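Local coordinates for protein deseasin MCP-01 (Pseudoalteromonas sp., PDB 3VV3) that degrades collagen as a bacterial serine protease of the subtilisin family, at residues A62-D74 / N78-I90. Sequence-based numbering, arbitrary orientation.
Sequences ANAWVNSGEIAGD and NDGNGYIDDVHGI. With CA (calcium ion), chain C; CA (calcium ion), chain F.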
ATOM      1  N   ALA A  62       3.126   3.161  25.896  1.00  9.41           N
ATOM      2  CA  ALA A  62       4.256   3.174  26.815  1.00  9.40           C
ATOM      3  C   ALA A  62       5.543   3.633  26.130  1.00 13.33           C
ATOM      4  O   ALA A  62       6.486   4.077  26.796  1.00 10.45           O
ATOM      5  CB  ALA A  62       4.447   1.799  27.439  1.00 11.76           C
ATOM      6  N   ASN A  63       5.580   3.513  24.803  1.00  7.99           N
ATOM      7  CA  ASN A  63       6.759   3.889  24.025  1.00  8.70           C
ATOM      8  C   ASN A  63       6.557   5.157  23.196  1.00  8.21           C
ATOM      9  O   ASN A  63       7.333   5.441  22.278  1.00  9.35           O
ATOM     10  CB  ASN A  63       7.215   2.732  23.122  1.00  7.02           C
ATOM     11  CG  ASN A  63       7.880   1.614  23.903  1.00  7.89           C
ATOM     12  OD1 ASN A  63       8.320   1.814  25.034  1.00  8.68           O
ATOM     13  ND2 ASN A  63       7.958   0.429  23.304  1.00 10.24           N
ATOM     14  N   ALA A  64       5.517   5.921  23.512  1.00  8.25           N
ATOM     15  CA  ALA A  64       5.326   7.210  22.857  1.00  6.49           C
ATOM     16  C   ALA A  64       6.255   8.259  23.468  1.00 11.00           C
ATOM     17  O   ALA A  64       6.307   8.425  24.689  1.00  8.99           O
ATOM     18  CB  ALA A  64       3.881   7.659  22.955  1.00  9.06           C
ATOM     19  N   TRP A  65       6.990   8.965  22.618  1.00  7.21           N
ATOM     20  CA  TRP A  65       7.841  10.057  23.091  1.00  6.84           C
ATOM     21  C   TRP A  65       7.004  11.163  23.716  1.00  6.78           C
ATOM     22  O   TRP A  65       5.901  11.460  23.250  1.00  6.24           O
ATOM     23  CB  TRP A  65       8.646  10.626  21.924  1.00  6.09           C
ATOM     24  CG  TRP A  65       9.492  11.813  22.242  1.00  6.03           C
ATOM     25  CD1 TRP A  65      10.683  11.822  22.905  1.00  8.95           C
ATOM     26  CD2 TRP A  65       9.227  13.170  21.873  1.00  5.41           C
ATOM     27  NE1 TRP A  65      11.178  13.106  22.979  1.00  7.66           N
ATOM     28  CE2 TRP A  65      10.302  13.953  22.352  1.00  8.45           C
ATOM     29  CE3 TRP A  65       8.183  13.801  21.182  1.00  5.78           C
ATOM     30  CZ2 TRP A  65      10.368  15.335  22.162  1.00  7.81           C
ATOM     31  CZ3 TRP A  65       8.242  15.178  20.995  1.00  8.21           C
ATOM     32  CH2 TRP A  65       9.334  15.930  21.473  1.00  7.80           C
ATOM     33  N   VAL A  66       7.540  11.771  24.775  1.00  6.28           N
ATOM     34  CA  VAL A  66       6.936  12.938  25.381  1.00  6.09           C
ATOM     35  C   VAL A  66       7.945  14.084  25.388  1.00  8.10           C
ATOM     36  O   VAL A  66       9.076  13.938  25.870  1.00  9.18           O
ATOM     37  CB  VAL A  66       6.458  12.648  26.817  1.00  8.19           C
ATOM     38  CG1 VAL A  66       5.918  13.922  27.456  1.00  9.31           C
ATOM     39  CG2 VAL A  66       5.390  11.566  26.796  1.00  8.68           C
ATOM     40  N   ASN A  67       7.524  15.213  24.833  1.00  7.34           N
ATOM     41  CA  ASN A  67       8.348  16.415  24.750  1.00  6.31           C
ATOM     42  C   ASN A  67       8.549  17.005  26.146  1.00  8.15           C
ATOM     43  O   ASN A  67       7.603  17.521  26.748  1.00  6.86           O
ATOM     44  CB  ASN A  67       7.652  17.432  23.843  1.00  7.94           C
ATOM     45  CG  ASN A  67       8.512  18.644  23.535  1.00  6.10           C
ATOM     46  OD1 ASN A  67       9.460  18.950  24.255  1.00  9.56           O
ATOM     47  ND2 ASN A  67       8.173  19.349  22.454  1.00  4.95           N
ATOM     48  N   SER A  68       9.780  16.933  26.653  1.00  6.07           N
ATOM     49  CA  SER A  68      10.062  17.388  28.015  1.00  7.38           C
ATOM     50  C   SER A  68       9.936  18.905  28.129  1.00 11.16           C
ATOM     51  O   SER A  68       9.837  19.444  29.229  1.00  9.36           O
ATOM     52  CB  SER A  68      11.454  16.933  28.455  1.00 11.59           C
ATOM     53  OG  SER A  68      12.456  17.610  27.723  1.00 18.69           O
ATOM     54  N   GLY A  69       9.914  19.584  26.986  1.00  6.72           N
ATOM     55  CA  GLY A  69       9.864  21.041  26.969  1.00  9.69           C
ATOM     56  C   GLY A  69       8.482  21.630  26.740  1.00  9.93           C
ATOM     57  O   GLY A  69       8.335  22.852  26.646  1.00 10.32           O
ATOM     58  N   GLU A  70       7.474  20.768  26.638  1.00  8.50           N
ATOM     59  CA  GLU A  70       6.098  21.206  26.434  1.00  8.45           C
ATOM     60  C   GLU A  70       5.200  20.948  27.631  1.00 11.11           C
ATOM     61  O   GLU A  70       5.165  19.838  28.180  1.00 11.72           O
ATOM     62  CB  GLU A  70       5.477  20.521  25.206  1.00  9.46           C
ATOM     63  CG  GLU A  70       5.703  21.254  23.887  1.00  9.26           C
ATOM     64  CD  GLU A  70       4.798  22.458  23.727  1.00  9.76           C
ATOM     65  OE1 GLU A  70       3.850  22.588  24.516  1.00  4.81           O
ATOM     66  OE2 GLU A  70       5.012  23.265  22.810  1.00  6.72           O
ATOM     67  N   ILE A  71       4.471  21.984  28.031  1.00  8.84           N
ATOM     68  CA  ILE A  71       3.352  21.827  28.945  1.00 11.17           C
ATOM     69  C   ILE A  71       2.139  21.464  28.105  1.00 13.05           C
ATOM     70  O   ILE A  71       1.729  22.230  27.242  1.00  8.35           O
ATOM     71  CB  ILE A  71       3.063  23.139  29.695  1.00 12.03           C
ATOM     72  CG1 ILE A  71       4.289  23.550  30.516  1.00 11.66           C
ATOM     73  CG2 ILE A  71       1.826  22.991  30.561  1.00 13.03           C
ATOM     74  CD1 ILE A  71       4.075  24.800  31.366  1.00 15.41           C
ATOM     75  N   ALA A  72       1.564  20.291  28.336  1.00 10.38           N
ATOM     76  CA  ALA A  72       0.449  19.853  27.511  1.00 13.80           C
ATOM     77  C   ALA A  72      -0.762  20.755  27.691  1.00 15.41           C
ATOM     78  O   ALA A  72      -1.084  21.172  28.804  1.00 15.86           O
ATOM     79  CB  ALA A  72       0.082  18.403  27.823  1.00 15.48           C
ATOM     80  N   GLY A  73      -1.418  21.062  26.577  1.00 13.38           N
ATOM     81  CA  GLY A  73      -2.747  21.644  26.597  1.00 14.90           C
ATOM     82  C   GLY A  73      -2.883  23.089  27.033  1.00 17.43           C
ATOM     83  O   GLY A  73      -4.004  23.555  27.247  1.00 19.08           O
ATOM     84  N   ASP A  74      -1.771  23.809  27.165  1.00 13.48           N
ATOM     85  CA  ASP A  74      -1.862  25.213  27.578  1.00 13.43           C
ATOM     86  C   ASP A  74      -1.935  26.195  26.397  1.00 16.83           C
ATOM     87  O   ASP A  74      -2.082  27.404  26.593  1.00 14.78           O
ATOM     88  CB  ASP A  74      -0.755  25.588  28.577  1.00 11.78           C
ATOM     89  CG  ASP A  74       0.601  25.763  27.921  1.00 14.90           C
ATOM     90  OD1 ASP A  74       0.755  25.372  26.749  1.00  8.45           O
ATOM     91  OD2 ASP A  74       1.514  26.294  28.584  1.00 10.49           O
ATOM     92  N   ASN A  78       5.748  26.129  24.419  1.00  5.23           N
ATOM     93  CA  ASN A  78       6.628  26.448  25.562  1.00  8.30           C
ATOM     94  C   ASN A  78       8.109  26.347  25.243  1.00 11.58           C
ATOM     95  O   ASN A  78       8.910  27.128  25.764  1.00  9.81           O
ATOM     96  CB  ASN A  78       6.331  25.595  26.802  1.00  9.76           C
ATOM     97  CG  ASN A  78       4.873  25.609  27.186  1.00 15.04           C
ATOM     98  OD1 ASN A  78       4.395  26.489  27.928  1.00  9.97           O
ATOM     99  ND2 ASN A  78       4.151  24.630  26.690  1.00  6.26           N
ATOM    100  N   ASP A  79       8.474  25.389  24.390  1.00  6.14           N
ATOM    101  CA  ASP A  79       9.877  25.193  24.041  1.00  9.33           C
ATOM    102  C   ASP A  79      10.324  26.022  22.841  1.00 10.40           C
ATOM    103  O   ASP A  79      11.490  25.979  22.455  1.00 10.96           O
ATOM    104  CB  ASP A  79      10.235  23.702  23.876  1.00  8.86           C
ATOM    105  CG  ASP A  79       9.382  22.990  22.843  1.00 11.10           C
ATOM    106  OD1 ASP A  79       8.278  23.474  22.556  1.00  5.84           O
ATOM    107  OD2 ASP A  79       9.808  21.930  22.332  1.00 11.45           O
ATOM    108  N   GLY A  80       9.403  26.793  22.272  1.00  6.94           N
ATOM    109  CA  GLY A  80       9.735  27.689  21.183  1.00  6.58           C
ATOM    110  C   GLY A  80      10.271  26.987  19.950  1.00  8.98           C
ATOM    111  O   GLY A  80      11.202  27.466  19.305  1.00  7.72           O
ATOM    112  N   ASN A  81       9.698  25.839  19.616  1.00  6.14           N
ATOM    113  CA  ASN A  81      10.156  25.135  18.425  1.00  7.15           C
ATOM    114  C   ASN A  81       9.226  25.307  17.231  1.00  9.28           C
ATOM    115  O   ASN A  81       9.409  24.669  16.188  1.00  8.62           O
ATOM    116  CB  ASN A  81      10.453  23.655  18.709  1.00 10.07           C
ATOM    117  CG  ASN A  81       9.203  22.836  18.970  1.00  9.38           C
ATOM    118  OD1 ASN A  81       8.111  23.376  19.170  1.00  3.96           O
ATOM    119  ND2 ASN A  81       9.362  21.516  18.966  1.00  5.88           N
ATOM    120  N   GLY A  82       8.234  26.181  17.380  1.00  9.45           N
ATOM    121  CA  GLY A  82       7.394  26.556  16.253  1.00  9.87           C
ATOM    122  C   GLY A  82       6.054  25.849  16.220  1.00  7.08           C
ATOM    123  O   GLY A  82       5.200  26.171  15.397  1.00 10.48           O
ATOM    124  N   TYR A  83       5.874  24.878  17.111  1.00  5.18           N
ATOM    125  CA  TYR A  83       4.633  24.112  17.171  1.00  6.36           C
ATOM    126  C   TYR A  83       4.041  24.151  18.565  1.00  8.82           C
ATOM    127  O   TYR A  83       4.731  23.952  19.555  1.00  6.47           O
ATOM    128  CB  TYR A  83       4.870  22.657  16.720  1.00  6.48           C
ATOM    129  CG  TYR A  83       5.374  22.611  15.299  1.00  7.02           C
ATOM    130  CD1 TYR A  83       4.486  22.597  14.232  1.00  7.44           C
ATOM    131  CD2 TYR A  83       6.734  22.636  15.021  1.00  7.15           C
ATOM    132  CE1 TYR A  83       4.943  22.590  12.929  1.00 10.07           C
ATOM    133  CE2 TYR A  83       7.203  22.628  13.706  1.00  6.05           C
ATOM    134  CZ  TYR A  83       6.296  22.600  12.673  1.00  7.93           C
ATOM    135  OH  TYR A  83       6.727  22.589  11.363  1.00  8.70           O
ATOM    136  N   ILE A  84       2.750  24.419  18.646  1.00  7.20           N
ATOM    137  CA  ILE A  84       2.089  24.502  19.940  1.00  5.84           C
ATOM    138  C   ILE A  84       1.678  23.133  20.478  1.00  8.93           C
ATOM    139  O   ILE A  84       1.044  22.342  19.780  1.00  6.76           O
ATOM    140  CB  ILE A  84       0.838  25.379  19.844  1.00  8.83           C
ATOM    141  CG1 ILE A  84       1.240  26.830  19.559  1.00  9.64           C
ATOM    142  CG2 ILE A  84      -0.004  25.247  21.120  1.00  9.21           C
ATOM    143  CD1 ILE A  84       0.066  27.714  19.130  1.00 11.15           C
ATOM    144  N   ASP A  85       2.039  22.853  21.725  1.00  6.09           N
ATOM    145  CA  ASP A  85       1.537  21.667  22.414  1.00  6.71           C
ATOM    146  C   ASP A  85       1.949  20.369  21.710  1.00 10.90           C
ATOM    147  O   ASP A  85       1.194  19.393  21.713  1.00  7.79           O
ATOM    148  CB  ASP A  85       0.004  21.737  22.578  1.00  9.34           C
ATOM    149  CG  ASP A  85      -0.433  22.774  23.612  1.00 12.77           C
ATOM    150  OD1 ASP A  85       0.442  23.312  24.309  1.00  7.24           O
ATOM    151  OD2 ASP A  85      -1.641  23.053  23.736  1.00 11.23           O
ATOM    152  N   ASP A  86       3.145  20.359  21.120  1.00  6.56           N
ATOM    153  CA  ASP A  86       3.665  19.155  20.468  1.00  7.66           C
ATOM    154  C   ASP A  86       4.220  18.167  21.494  1.00  5.81           C
ATOM    155  O   ASP A  86       5.429  18.032  21.682  1.00  7.17           O
ATOM    156  CB  ASP A  86       4.693  19.489  19.377  1.00  5.82           C
ATOM    157  CG  ASP A  86       5.919  20.193  19.912  1.00 10.39           C
ATOM    158  OD1 ASP A  86       5.754  21.156  20.685  1.00  4.07           O
ATOM    159  OD2 ASP A  86       7.042  19.787  19.547  1.00  5.60           O
ATOM    160  N   VAL A  87       3.304  17.483  22.161  1.00  6.46           N
ATOM    161  CA  VAL A  87       3.656  16.566  23.227  1.00  6.07           C
ATOM    162  C   VAL A  87       4.254  15.279  22.670  1.00  5.99           C
ATOM    163  O   VAL A  87       5.264  14.803  23.166  1.00  6.52           O
ATOM    164  CB  VAL A  87       2.419  16.243  24.090  1.00  9.05           C
ATOM    165  CG1 VAL A  87       2.736  15.133  25.099  1.00  8.37           C
ATOM    166  CG2 VAL A  87       1.928  17.521  24.792  1.00  9.90           C
ATOM    167  N   HIS A  88       3.637  14.743  21.621  1.00  5.58           N
ATOM    168  CA  HIS A  88       4.078  13.485  21.022  1.00  5.70           C
ATOM    169  C   HIS A  88       4.670  13.650  19.622  1.00  7.62           C
ATOM    170  O   HIS A  88       5.087  12.668  18.999  1.00  6.11           O
ATOM    171  CB  HIS A  88       2.900  12.514  20.937  1.00  6.53           C
ATOM    172  CG  HIS A  88       2.304  12.174  22.266  1.00  8.72           C
ATOM    173  ND1 HIS A  88       3.027  11.570  23.272  1.00 10.05           N
ATOM    174  CD2 HIS A  88       1.052  12.347  22.752  1.00 11.14           C
ATOM    175  CE1 HIS A  88       2.246  11.387  24.322  1.00 11.70           C
ATOM    176  NE2 HIS A  88       1.040  11.839  24.030  1.00 11.43           N
ATOM    177  N   GLY A  89       4.694  14.883  19.125  1.00  7.81           N
ATOM    178  CA  GLY A  89       5.101  15.134  17.753  1.00  5.49           C
ATOM    179  C   GLY A  89       4.165  16.139  17.112  1.00  6.64           C
ATOM    180  O   GLY A  89       3.468  16.870  17.816  1.00  6.61           O
ATOM    181  N   ILE A  90       4.125  16.164  15.783  1.00  5.12           N
ATOM    182  CA  ILE A  90       3.357  17.192  15.089  1.00  6.16           C
ATOM    183  C   ILE A  90       2.639  16.685  13.857  1.00  6.11           C
ATOM    184  O   ILE A  90       2.901  15.581  13.367  1.00  4.59           O
ATOM    185  CB  ILE A  90       4.256  18.365  14.628  1.00  5.96           C
ATOM    186  CG1 ILE A  90       5.317  17.875  13.630  1.00  6.92           C
ATOM    187  CG2 ILE A  90       4.882  19.084  15.831  1.00  5.79           C
ATOM    188  CD1 ILE A  90       6.000  18.997  12.829  1.00  6.13           C
TER
HETATM  189 CA    CA C 401       6.434  23.340  21.055  1.00 30.00          CA
HETATM  190 CA    CA F 404       2.335  23.899  25.651  1.00 30.00          CA
HETATM  191  O   HOH W   1      10.154  24.605  27.690  1.00 15.17           O
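The imidazole of His88 meets Trp65 O at its edge, near the ring plane, while Val87 CG1 sits over the centre of one face. His88 ND1 hydrogen-bonds to Trp65 O at 2.9 Å. The Trp65 indole has the carbonyl carbon of His88 at its edge and Asn67 N over one face. The calcium-binding loop after strand 45-50 runs through both segments, and 78-90 ends on strand 89-91 of the subtilase fold. The alternate ligands Asp77, Asp79, Asn81 and the carbonyl of Tyr83 recall the first part of an EF-hand loop.

Asn67 N donates to Val87 O at 2.8 Å. Its CG lies opposite the backbone N (chi1 -172°), which carries ND2 to Asp86 O and to Asp79 OD2, both 3.1 Å away. Both acceptors lie near the amide plane; the Asp79 carboxylate is turned 69° from it. OD1 accepts from Gly69 N in an Asx turn.

Glu70 bridges two calcium ions, one with each carboxylate oxygen. Asp77, Asp79, Asn81, Asp86 and the carbonyl of Tyr83 complete the OE2 site. Asp74, Asp85, Asn78 and the carbonyls of Ile71 and Ile76 complete the other. As modelled, Asn78 ND2 lies 2.2 Å from that calcium and 3.0 Å from Ile71 N, also a donor, so the amide orientation is doubtful. Asp86 OD2 bonds to Tyr155 OH and Asp85 OD2 to Gly75. Ala72 CB packs on Val87 CG2 at 3.7 Å.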